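Local coordinates for CrmK (Actinoalloteichus sp. WH1-2216-6, PDB 5I1W), which is a flavoprotein oxidoreductase carrying covalently bound FAD, probably oxidising an alcohol such as the bipyridine hydroxymethyl compound bound with it, at residues 151-156 and 201-206; 35-40 and 82-87; 378-383 and 396-401; 221-226 and 317-322. All coordinates share one frame; numbering follows the deposited sequence.

Contact 1 of 4, residues 151-156 and 201-206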
# COMPACT_ATOMS: atom_id res chain seq x y z
N TYR A 151 -21.62 11.90 6.17
CA TYR A 151 -21.06 12.95 5.37
C TYR A 151 -21.43 12.94 3.91
O TYR A 151 -20.80 13.64 3.16
CB TYR A 151 -19.53 12.99 5.54
CG TYR A 151 -19.18 13.20 6.98
CD1 TYR A 151 -19.07 12.11 7.83
CD2 TYR A 151 -19.06 14.47 7.51
CE1 TYR A 151 -18.84 12.25 9.16
CE2 TYR A 151 -18.80 14.65 8.85
CZ TYR A 151 -18.72 13.53 9.67
OH TYR A 151 -18.46 13.66 10.99
N LEU A 152 -22.46 12.20 3.51
CA LEU A 152 -22.78 12.05 2.11
C LEU A 152 -23.76 13.13 1.67
O LEU A 152 -24.93 13.11 1.98
CB LEU A 152 -23.34 10.69 1.82
CG LEU A 152 -23.73 10.45 0.36
CD1 LEU A 152 -22.51 10.49 -0.54
CD2 LEU A 152 -24.47 9.10 0.27
N HIS A 153 -23.24 14.09 0.96
CA HIS A 153 -24.03 15.22 0.56
C HIS A 153 -24.82 14.88 -0.69
O HIS A 153 -25.98 15.26 -0.81
CB HIS A 153 -23.05 16.36 0.35
CG HIS A 153 -23.65 17.60 -0.19
ND1 HIS A 153 -24.27 18.54 0.60
CD2 HIS A 153 -23.66 18.11 -1.45
CE1 HIS A 153 -24.65 19.57 -0.14
NE2 HIS A 153 -24.30 19.33 -1.39
N ALA A 154 -24.20 14.12 -1.60
CA ALA A 154 -24.77 13.80 -2.88
C ALA A 154 -24.10 12.58 -3.48
O ALA A 154 -22.99 12.24 -3.13
CB ALA A 154 -24.67 14.99 -3.83
N VAL A 155 -24.80 11.92 -4.39
CA VAL A 155 -24.23 10.82 -5.13
C VAL A 155 -24.72 10.95 -6.59
O VAL A 155 -25.79 11.44 -6.79
CB VAL A 155 -24.58 9.50 -4.43
CG1 VAL A 155 -26.09 9.27 -4.35
CG2 VAL A 155 -23.93 8.33 -5.09
N GLU A 156 -23.88 10.59 -7.57
CA GLU A 156 -24.26 10.53 -8.97
C GLU A 156 -24.28 9.06 -9.35
O GLU A 156 -23.30 8.36 -9.13
CB GLU A 156 -23.26 11.25 -9.84
CG GLU A 156 -23.63 11.29 -11.32
CD GLU A 156 -22.51 11.88 -12.18
OE1 GLU A 156 -21.56 11.12 -12.55
OE2 GLU A 156 -22.58 13.10 -12.50
N TRP A 201 -20.16 12.97 -3.21
CA TRP A 201 -19.78 14.25 -2.75
C TRP A 201 -19.91 14.16 -1.25
O TRP A 201 -20.95 13.75 -0.78
CB TRP A 201 -20.72 15.32 -3.26
CG TRP A 201 -20.42 15.75 -4.65
CD1 TRP A 201 -19.52 16.66 -5.01
CD2 TRP A 201 -21.03 15.29 -5.88
NE1 TRP A 201 -19.50 16.81 -6.35
CE2 TRP A 201 -20.43 15.99 -6.91
CE3 TRP A 201 -22.03 14.38 -6.18
CZ2 TRP A 201 -20.78 15.80 -8.26
CZ3 TRP A 201 -22.40 14.21 -7.50
CH2 TRP A 201 -21.78 14.92 -8.53
N LEU A 202 -18.89 14.64 -0.52
CA LEU A 202 -18.81 14.53 0.92
C LEU A 202 -18.67 15.89 1.57
O LEU A 202 -17.85 16.69 1.16
CB LEU A 202 -17.60 13.72 1.33
CG LEU A 202 -17.59 12.36 0.66
CD1 LEU A 202 -16.23 11.68 0.77
CD2 LEU A 202 -18.64 11.48 1.26
N ARG A 203 -19.42 16.08 2.65
CA ARG A 203 -19.47 17.35 3.32
C ARG A 203 -20.16 17.18 4.63
O ARG A 203 -21.13 16.45 4.69
CB ARG A 203 -20.30 18.26 2.49
CG ARG A 203 -20.54 19.58 3.08
CD ARG A 203 -21.45 20.29 2.11
NE ARG A 203 -21.14 21.67 2.25
CZ ARG A 203 -21.74 22.47 3.09
NH1 ARG A 203 -22.75 22.01 3.84
NH2 ARG A 203 -21.34 23.73 3.18
N SER A 204 -19.67 17.83 5.68
CA SER A 204 -20.40 17.81 6.96
C SER A 204 -21.74 18.51 6.84
O SER A 204 -21.82 19.54 6.25
CB SER A 204 -19.61 18.49 8.09
OG SER A 204 -18.36 17.86 8.28
N PRO A 205 -22.80 17.95 7.42
CA PRO A 205 -24.10 18.59 7.30
C PRO A 205 -24.18 19.95 8.00
O PRO A 205 -24.97 20.78 7.61
CB PRO A 205 -25.05 17.58 7.93
CG PRO A 205 -24.21 16.77 8.87
CD PRO A 205 -22.85 16.71 8.24
N ASP A 206 -23.31 20.20 8.96
CA ASP A 206 -23.22 21.51 9.61
C ASP A 206 -21.95 22.31 9.29
O ASP A 206 -21.46 23.06 10.12
CB ASP A 206 -23.37 21.28 11.12
CG ASP A 206 -24.80 20.85 11.50
OD1 ASP A 206 -25.59 20.47 10.60
OD2 ASP A 206 -25.15 20.89 12.70

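Contact 2 of 4, residues 35-40 and 82-87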
# COMPACT_ATOMS: atom_id res chain seq x y z
N ARG A 35 -14.98 -3.72 -19.16
CA ARG A 35 -15.02 -2.36 -19.71
C ARG A 35 -14.38 -1.40 -18.69
O ARG A 35 -14.79 -1.37 -17.55
CB ARG A 35 -16.44 -1.99 -20.01
CG ARG A 35 -16.67 -0.58 -20.43
CD ARG A 35 -16.10 -0.25 -21.81
NE ARG A 35 -16.44 -1.23 -22.83
CZ ARG A 35 -17.51 -1.18 -23.60
NH1 ARG A 35 -18.39 -0.18 -23.49
NH2 ARG A 35 -17.69 -2.12 -24.50
N LEU A 36 -13.36 -0.65 -19.09
CA LEU A 36 -12.78 0.36 -18.19
C LEU A 36 -13.10 1.77 -18.65
O LEU A 36 -12.43 2.26 -19.54
CB LEU A 36 -11.26 0.22 -18.15
CG LEU A 36 -10.78 -0.84 -17.17
CD1 LEU A 36 -11.02 -2.21 -17.78
CD2 LEU A 36 -9.31 -0.64 -16.88
N PRO A 37 -14.09 2.44 -18.04
CA PRO A 37 -14.47 3.78 -18.52
C PRO A 37 -13.70 4.92 -17.81
O PRO A 37 -13.09 4.72 -16.73
CB PRO A 37 -15.94 3.82 -18.23
CG PRO A 37 -16.03 3.08 -16.92
CD PRO A 37 -15.03 1.99 -17.01
N TYR A 38 -13.71 6.08 -18.47
CA TYR A 38 -12.99 7.28 -18.02
C TYR A 38 -13.92 8.40 -17.61
O TYR A 38 -13.48 9.30 -16.96
CB TYR A 38 -12.04 7.78 -19.09
CG TYR A 38 -10.99 6.77 -19.38
CD1 TYR A 38 -9.94 6.57 -18.48
CD2 TYR A 38 -11.05 5.96 -20.50
CE1 TYR A 38 -8.97 5.62 -18.70
CE2 TYR A 38 -10.08 5.01 -20.74
CZ TYR A 38 -9.04 4.84 -19.84
OH TYR A 38 -8.09 3.87 -20.05
N SER A 39 -15.20 8.32 -17.96
CA SER A 39 -16.12 9.37 -17.66
C SER A 39 -17.49 8.78 -17.45
O SER A 39 -17.78 7.64 -17.85
CB SER A 39 -16.17 10.32 -18.84
OG SER A 39 -16.75 9.69 -19.97
N THR A 40 -18.37 9.57 -16.85
CA THR A 40 -19.74 9.16 -16.63
C THR A 40 -20.47 8.72 -17.92
O THR A 40 -21.20 7.74 -17.88
CB THR A 40 -20.51 10.28 -15.93
OG1 THR A 40 -19.93 10.51 -14.64
CG2 THR A 40 -21.98 9.89 -15.75
N SER A 82 -11.66 1.43 -11.82
CA SER A 82 -10.35 1.76 -11.24
C SER A 82 -9.68 2.92 -11.93
O SER A 82 -8.83 3.53 -11.37
CB SER A 82 -9.41 0.54 -11.25
OG SER A 82 -9.12 0.16 -12.59
N SER A 83 -10.05 3.23 -13.15
CA SER A 83 -9.52 4.44 -13.80
C SER A 83 -10.35 5.71 -13.60
O SER A 83 -10.07 6.73 -14.19
CB SER A 83 -9.38 4.20 -15.30
OG SER A 83 -8.51 3.10 -15.55
N MET A 84 -11.38 5.67 -12.78
CA MET A 84 -12.05 6.91 -12.37
C MET A 84 -11.78 7.07 -10.89
O MET A 84 -12.52 6.54 -10.05
CB MET A 84 -13.54 6.83 -12.65
CG MET A 84 -13.88 7.00 -14.12
SD MET A 84 -15.58 6.48 -14.48
CE MET A 84 -16.55 7.81 -13.72
N SER A 85 -10.69 7.75 -10.57
CA SER A 85 -10.19 7.86 -9.19
C SER A 85 -9.90 9.30 -8.75
O SER A 85 -9.21 9.53 -7.76
CB SER A 85 -8.91 7.05 -9.05
OG SER A 85 -7.90 7.61 -9.88
N HIS A 86 -10.39 10.28 -9.48
CA HIS A 86 -10.19 11.65 -9.07
C HIS A 86 -10.81 11.92 -7.67
O HIS A 86 -11.89 11.38 -7.30
CB HIS A 86 -10.80 12.58 -10.13
CG HIS A 86 -10.87 14.01 -9.70
ND1 HIS A 86 -9.78 14.86 -9.79
CD2 HIS A 86 -11.87 14.73 -9.15
CE1 HIS A 86 -10.13 16.06 -9.34
NE2 HIS A 86 -11.39 16.00 -8.93
N VAL A 87 -10.10 12.74 -6.89
CA VAL A 87 -10.53 13.26 -5.61
C VAL A 87 -10.18 14.74 -5.65
O VAL A 87 -9.06 15.06 -5.92
CB VAL A 87 -9.76 12.61 -4.44
CG1 VAL A 87 -10.29 13.13 -3.13
CG2 VAL A 87 -9.86 11.09 -4.48
O HOH W 1 -12.38 2.89 -15.09

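Contact 3 of 4, residues 378-383 and 396-401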
# COMPACT_ATOMS: atom_id res chain seq x y z
N ILE A 378 -14.16 -4.99 17.70
CA ILE A 378 -13.84 -3.66 17.21
C ILE A 378 -14.74 -2.67 17.93
O ILE A 378 -15.95 -2.72 17.84
CB ILE A 378 -14.10 -3.59 15.71
CG1 ILE A 378 -13.26 -4.63 14.97
CG2 ILE A 378 -13.75 -2.22 15.17
CD1 ILE A 378 -13.99 -5.25 13.80
N ALA A 379 -14.15 -1.74 18.63
CA ALA A 379 -14.92 -0.71 19.29
C ALA A 379 -15.62 0.15 18.24
O ALA A 379 -15.10 0.35 17.13
CB ALA A 379 -14.00 0.16 20.13
N TYR A 380 -16.78 0.65 18.65
CA TYR A 380 -17.82 1.26 17.76
C TYR A 380 -18.71 2.11 18.68
O TYR A 380 -18.33 2.43 19.81
CB TYR A 380 -18.63 0.14 17.09
CG TYR A 380 -19.48 0.51 15.86
CD1 TYR A 380 -18.90 1.06 14.70
CD2 TYR A 380 -20.86 0.21 15.82
CE1 TYR A 380 -19.70 1.36 13.57
CE2 TYR A 380 -21.64 0.48 14.71
CZ TYR A 380 -21.05 1.06 13.59
OH TYR A 380 -21.80 1.28 12.50
N GLY A 381 -19.88 2.48 18.22
CA GLY A 381 -20.74 3.33 19.02
C GLY A 381 -20.38 4.78 18.85
O GLY A 381 -20.12 5.25 17.70
N GLY A 382 -20.45 5.49 19.97
CA GLY A 382 -20.16 6.92 20.08
C GLY A 382 -21.04 7.72 19.16
O GLY A 382 -22.22 7.51 19.12
N ARG A 383 -20.46 8.60 18.37
CA ARG A 383 -21.24 9.51 17.52
C ARG A 383 -22.13 8.79 16.51
O ARG A 383 -23.13 9.34 16.04
CB ARG A 383 -20.31 10.46 16.79
CG ARG A 383 -21.01 11.67 16.19
CD ARG A 383 -20.86 12.90 17.06
NE ARG A 383 -21.37 14.06 16.34
CZ ARG A 383 -20.68 14.78 15.45
NH1 ARG A 383 -19.42 14.48 15.13
NH2 ARG A 383 -21.27 15.82 14.86
N ARG A 396 -28.47 1.05 13.19
CA ARG A 396 -27.66 1.68 14.22
C ARG A 396 -27.86 1.01 15.54
O ARG A 396 -28.69 0.13 15.62
CB ARG A 396 -27.92 3.18 14.21
CG ARG A 396 -26.95 3.76 13.21
CD ARG A 396 -27.42 4.93 12.39
NE ARG A 396 -26.29 5.81 12.46
CZ ARG A 396 -25.72 6.51 11.51
NH1 ARG A 396 -26.16 6.54 10.27
NH2 ARG A 396 -24.66 7.21 11.88
N GLY A 397 -27.08 1.34 16.56
CA GLY A 397 -27.30 0.72 17.89
C GLY A 397 -26.32 -0.31 18.46
O GLY A 397 -26.32 -0.56 19.67
N ALA A 398 -25.48 -0.90 17.63
CA ALA A 398 -24.40 -1.75 18.12
C ALA A 398 -23.41 -0.88 18.85
O ALA A 398 -23.25 0.29 18.50
CB ALA A 398 -23.74 -2.46 16.95
N SER A 399 -22.78 -1.43 19.88
CA SER A 399 -21.70 -0.78 20.61
C SER A 399 -20.37 -1.33 20.16
O SER A 399 -19.31 -0.79 20.46
CB SER A 399 -21.78 -1.07 22.11
OG SER A 399 -23.09 -0.95 22.63
N LEU A 400 -20.41 -2.43 19.43
CA LEU A 400 -19.22 -3.18 19.15
C LEU A 400 -19.51 -4.06 17.94
O LEU A 400 -20.57 -4.63 17.82
CB LEU A 400 -18.96 -3.94 20.44
CG LEU A 400 -17.81 -4.80 20.80
CD1 LEU A 400 -17.61 -5.68 19.59
CD2 LEU A 400 -16.57 -4.03 21.24
N LYS A 401 -18.56 -4.15 17.01
CA LYS A 401 -18.61 -5.05 15.91
C LYS A 401 -17.65 -6.20 16.12
O LYS A 401 -16.66 -6.04 16.81
CB LYS A 401 -18.21 -4.29 14.66
CG LYS A 401 -19.15 -3.11 14.43
CD LYS A 401 -18.78 -2.27 13.21
CE LYS A 401 -20.01 -1.92 12.37
NZ LYS A 401 -20.54 -3.15 11.75

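Contact 4 of 4, residues 221-226 and 317-322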
# COMPACT_ATOMS: atom_id res chain seq x y z
N ALA A 221 -4.87 16.24 15.89
CA ALA A 221 -3.58 16.37 15.24
C ALA A 221 -2.66 15.17 15.51
O ALA A 221 -1.90 14.75 14.63
CB ALA A 221 -2.90 17.67 15.66
N SER A 222 -2.74 14.61 16.70
CA SER A 222 -1.95 13.43 16.97
C SER A 222 -2.53 12.62 18.09
O SER A 222 -3.41 13.08 18.78
CB SER A 222 -0.53 13.84 17.28
OG SER A 222 -0.53 14.62 18.43
N PHE A 223 -2.01 11.40 18.23
CA PHE A 223 -2.60 10.37 19.04
C PHE A 223 -1.58 9.63 19.85
O PHE A 223 -0.52 9.31 19.33
CB PHE A 223 -3.25 9.30 18.11
CG PHE A 223 -4.59 9.69 17.57
CD1 PHE A 223 -4.71 10.69 16.62
CD2 PHE A 223 -5.73 9.04 17.99
CE1 PHE A 223 -5.95 11.08 16.13
CE2 PHE A 223 -6.96 9.38 17.47
CZ PHE A 223 -7.08 10.41 16.55
N HIS A 224 -1.91 9.32 21.11
CA HIS A 224 -1.19 8.26 21.85
C HIS A 224 -1.68 6.90 21.34
O HIS A 224 -2.87 6.64 21.27
CB HIS A 224 -1.39 8.36 23.35
CG HIS A 224 -0.76 9.57 23.97
ND1 HIS A 224 0.61 9.78 23.97
CD2 HIS A 224 -1.31 10.63 24.62
CE1 HIS A 224 0.87 10.93 24.58
NE2 HIS A 224 -0.27 11.45 25.00
N VAL A 225 -0.74 6.06 20.97
CA VAL A 225 -1.02 4.76 20.40
C VAL A 225 -0.43 3.70 21.29
O VAL A 225 0.71 3.79 21.64
CB VAL A 225 -0.31 4.66 19.06
CG1 VAL A 225 -0.57 3.31 18.42
CG2 VAL A 225 -0.77 5.79 18.13
N ALA A 226 -1.19 2.69 21.67
CA ALA A 226 -0.66 1.51 22.35
C ALA A 226 -0.82 0.27 21.47
O ALA A 226 -1.84 0.05 20.83
CB ALA A 226 -1.34 1.30 23.68
N LEU A 317 1.90 9.53 17.70
CA LEU A 317 2.07 9.77 16.26
C LEU A 317 1.07 10.79 15.72
O LEU A 317 0.01 10.99 16.29
CB LEU A 317 1.87 8.48 15.53
CG LEU A 317 2.92 7.41 15.68
CD1 LEU A 317 2.42 6.12 15.07
CD2 LEU A 317 4.21 7.84 15.01
N PRO A 318 1.37 11.43 14.58
CA PRO A 318 0.31 12.24 13.97
C PRO A 318 -0.84 11.37 13.41
O PRO A 318 -0.67 10.17 13.11
CB PRO A 318 1.03 13.02 12.86
CG PRO A 318 2.47 13.02 13.27
CD PRO A 318 2.69 11.73 14.02
N TRP A 319 -2.00 11.97 13.27
CA TRP A 319 -3.16 11.18 12.90
C TRP A 319 -2.94 10.32 11.66
O TRP A 319 -3.20 9.12 11.68
CB TRP A 319 -4.41 12.05 12.73
CG TRP A 319 -5.42 11.24 12.10
CD1 TRP A 319 -6.11 10.19 12.65
CD2 TRP A 319 -5.78 11.30 10.71
NE1 TRP A 319 -6.91 9.61 11.67
CE2 TRP A 319 -6.72 10.29 10.48
CE3 TRP A 319 -5.40 12.13 9.65
CZ2 TRP A 319 -7.29 10.08 9.24
CZ3 TRP A 319 -5.97 11.95 8.42
CH2 TRP A 319 -6.91 10.93 8.22
N LEU A 320 -2.45 10.92 10.58
CA LEU A 320 -2.41 10.21 9.31
C LEU A 320 -1.47 9.04 9.45
O LEU A 320 -1.72 7.99 8.93
CB LEU A 320 -2.02 11.10 8.16
CG LEU A 320 -1.94 10.37 6.81
CD1 LEU A 320 -3.31 9.87 6.37
CD2 LEU A 320 -1.34 11.23 5.70
N ALA A 321 -0.40 9.20 10.21
CA ALA A 321 0.54 8.12 10.47
C ALA A 321 -0.03 7.02 11.34
O ALA A 321 0.28 5.84 11.15
CB ALA A 321 1.84 8.70 11.10
N THR A 322 -0.85 7.41 12.32
CA THR A 322 -1.60 6.48 13.18
C THR A 322 -2.51 5.63 12.32
O THR A 322 -2.64 4.39 12.48
CB THR A 322 -2.44 7.24 14.25
OG1 THR A 322 -1.56 7.85 15.21
CG2 THR A 322 -3.35 6.33 14.98

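Contact 1 of 4, residues 151-156 and 201-206
Tyr151 meets the second segment with both backbone and ring: its O accepts a hydrogen bond from Arg203 N at 2.8 Å, while Ser204 OG lies at the ring edge, 3.3 Å from Tyr151 CE2. The phenol oxygen reaches away to Leu145 O, so a tyrosine can pack its ring here and still satisfy its hydroxyl. Leu152, paired with Leu202 across a non-hydrogen-bonded site, lays CD1 at 3.6 Å from Trp201 O. At His153 the antiparallel ladder of strands 152-160 and 196-202 slips by one residue: two residues, His153 and Ala154, stand opposite the single Trp201, a classic beta bulge in the five-stranded sheet of the FAD-binding domain. Trp201 O consequently takes two N-H groups, His153 N at 2.9 Å and, weakly, Ala154 N at 3.4 Å. With CG anti to the backbone N (chi1 174°), the His153 ring runs beside Arg203, ND1 being 3.6 Å from Arg203 CD. Ala154 returns the pairing, its O receiving Trp201 N, and its small CB leaves room for the indole, touching CE3 at 3.6 Å. Beyond it, Glu156 rests CB against Trp201 CZ3 (3.9 Å), while its carboxylate turns to Arg199 and Thr198.

Contact 2 of 4, residues 35-40 and 82-87
The Tyr38 ring is met obliquely by Ser83, whose CB comes within 3.7 Å of Tyr38 CE1. A serine suits this place because its short side chain packs its methylene against the aromatic ring while its hydroxyl stays available for a polar partner. That partner is Asn114 of the second subunit, whose OD1 is hydrogen-bonded by both Ser83 OG and Tyr38 OH, so this contact also forms part of the dimer interface. Tyr38 reaches Ser83 although its CB starts away from the loop: CG stands anti to the carbonyl carbon (chi1 -63°), and the ring swings back across. Leu36 CD2 lies 4.0 Å from Ser83 OG.

The segments lie where two neighbouring strands of the four-stranded mixed sheet of the FAD-binding domain end: 35-40 runs out of strand 33-36 into helix 40-52, with Ser39 as its N-cap, and 82-87 is the loop after strand 77-80. No direct hydrogen bond joins them; instead a water bridges the backbones, donating to Pro37 O at 2.6 Å and accepting from Ser83 N at 3.1 Å. While its carbonyl takes the water, the Pro37 ring packs CG against Met84 SD at 4.2 Å.

Met84 runs alongside the 37-40 backbone. Its flexible thioether bends at the last torsion (chi3 72°) to follow the turning chain, with CG 3.6 Å from Pro37 O. The terminal methyl, CE, reaches the start of the helix, 4.0 Å from Thr40 N.

Contact 3 of 4, residues 378-383 and 396-401
Strands 373-379 and 400-408 are antiparallel neighbours in the large eight-stranded sheet beside the flavin, and this contact is where their regular ladder ends. Ile378 and Lys401 form the last hydrogen-bonded pair: Ile378 N gives to Lys401 O at 2.9 Å, and Lys401 N returns to Ile378 O at 3.1 Å, lying in that carbonyl's plane. Ala379 and Leu400 follow as a non-hydrogen-bonded pair, Leu400 wrapping CD2 to 3.7 Å from Ile378 O; both aliphatic side chains suit the buried face against helix 237-253. Just beyond, Tyr380 sets its CG anti to the backbone N (chi1 -164°) and swings its ring under the lysine. Lys401 crosses one face, CE lying 3.4 Å from Tyr380 CZ as a CH-pi contact, while NZ stands 4.9 Å from the ring centroid, 21° off the normal, in cation-pi range. A tyrosine offers the flat electron-rich surface, a lysine the long chain to span it. The ammonium also forms a salt bridge with Asp346 and cation-pi contacts with Tyr138 and Tyr446, both FAD-binding residues. Three aromatic rings and a carboxylate thus fix the position of the ammonium, which may contribute to the electrostatics near the flavin.

Contact 4 of 4, residues 221-226 and 317-322
Phe223 and Leu317 pair through two backbone bonds, Phe223 N to Leu317 O at 2.8 Å and Leu317 N to Phe223 O at 2.9 Å, the first nearly along the C=O axis. Next along, Trp319 N bonds to Ala221 O at 3.1 Å, but from above the carbonyl plane, 46° out of it, because the chain is already turning into a helix. Proline suits the position between: Pro318 is paired with Ser222 at a non-hydrogen-bonded site, where the ladder asks for no N-H, and it also stands at the N-cap. The side chains pack beside this turn. The phenyl and indole lie side by side, Phe223 CE1 meeting Trp319 CD1 at the indole edge at 3.6 Å, with the planes 48° apart. Thr322 points toward the strand, and its OG1 lies 3.7 Å from both Phe223 CB and Val225 CG2; the same OG1 gives a weak bond to Pro318 O while it packs against the strand. Val225 CG2 also approaches Leu317 CD1. Farther out, Tyr112 meets the Trp319 ring edge-to-face and Gln283 of strand 277-285 touches Phe223 and Thr322. Strand 311-318 thus borders strand 222-231 at one end of the eight-stranded sheet, with helix 319-326 springing from it beside the second subunit.

In the fold
Along the chain the contacts close in the order 2, 1, 4, 3, each finished before the next begins. Contacts 1 and 2 lie in the FAD-binding part, their centres about 20 Å apart but joined by a probable hydrogen bond between Thr40 and Glu156, which ties strand 152-160 of the five-stranded sheet to the start of helix 40-52. Contacts 3 and 4 share the eight-stranded sheet, their centres about 21 Å apart, contact 4 at its edge and contact 3 in its interior near the flavin and the bound bipyridine. Contacts 2 and 3 lie on opposite sides of the chain's centre, their own centres about 34 Å apart. Contacts 2 and 4 both meet the second subunit, so both the FAD-binding part and the edge of the large sheet take part in the dimer.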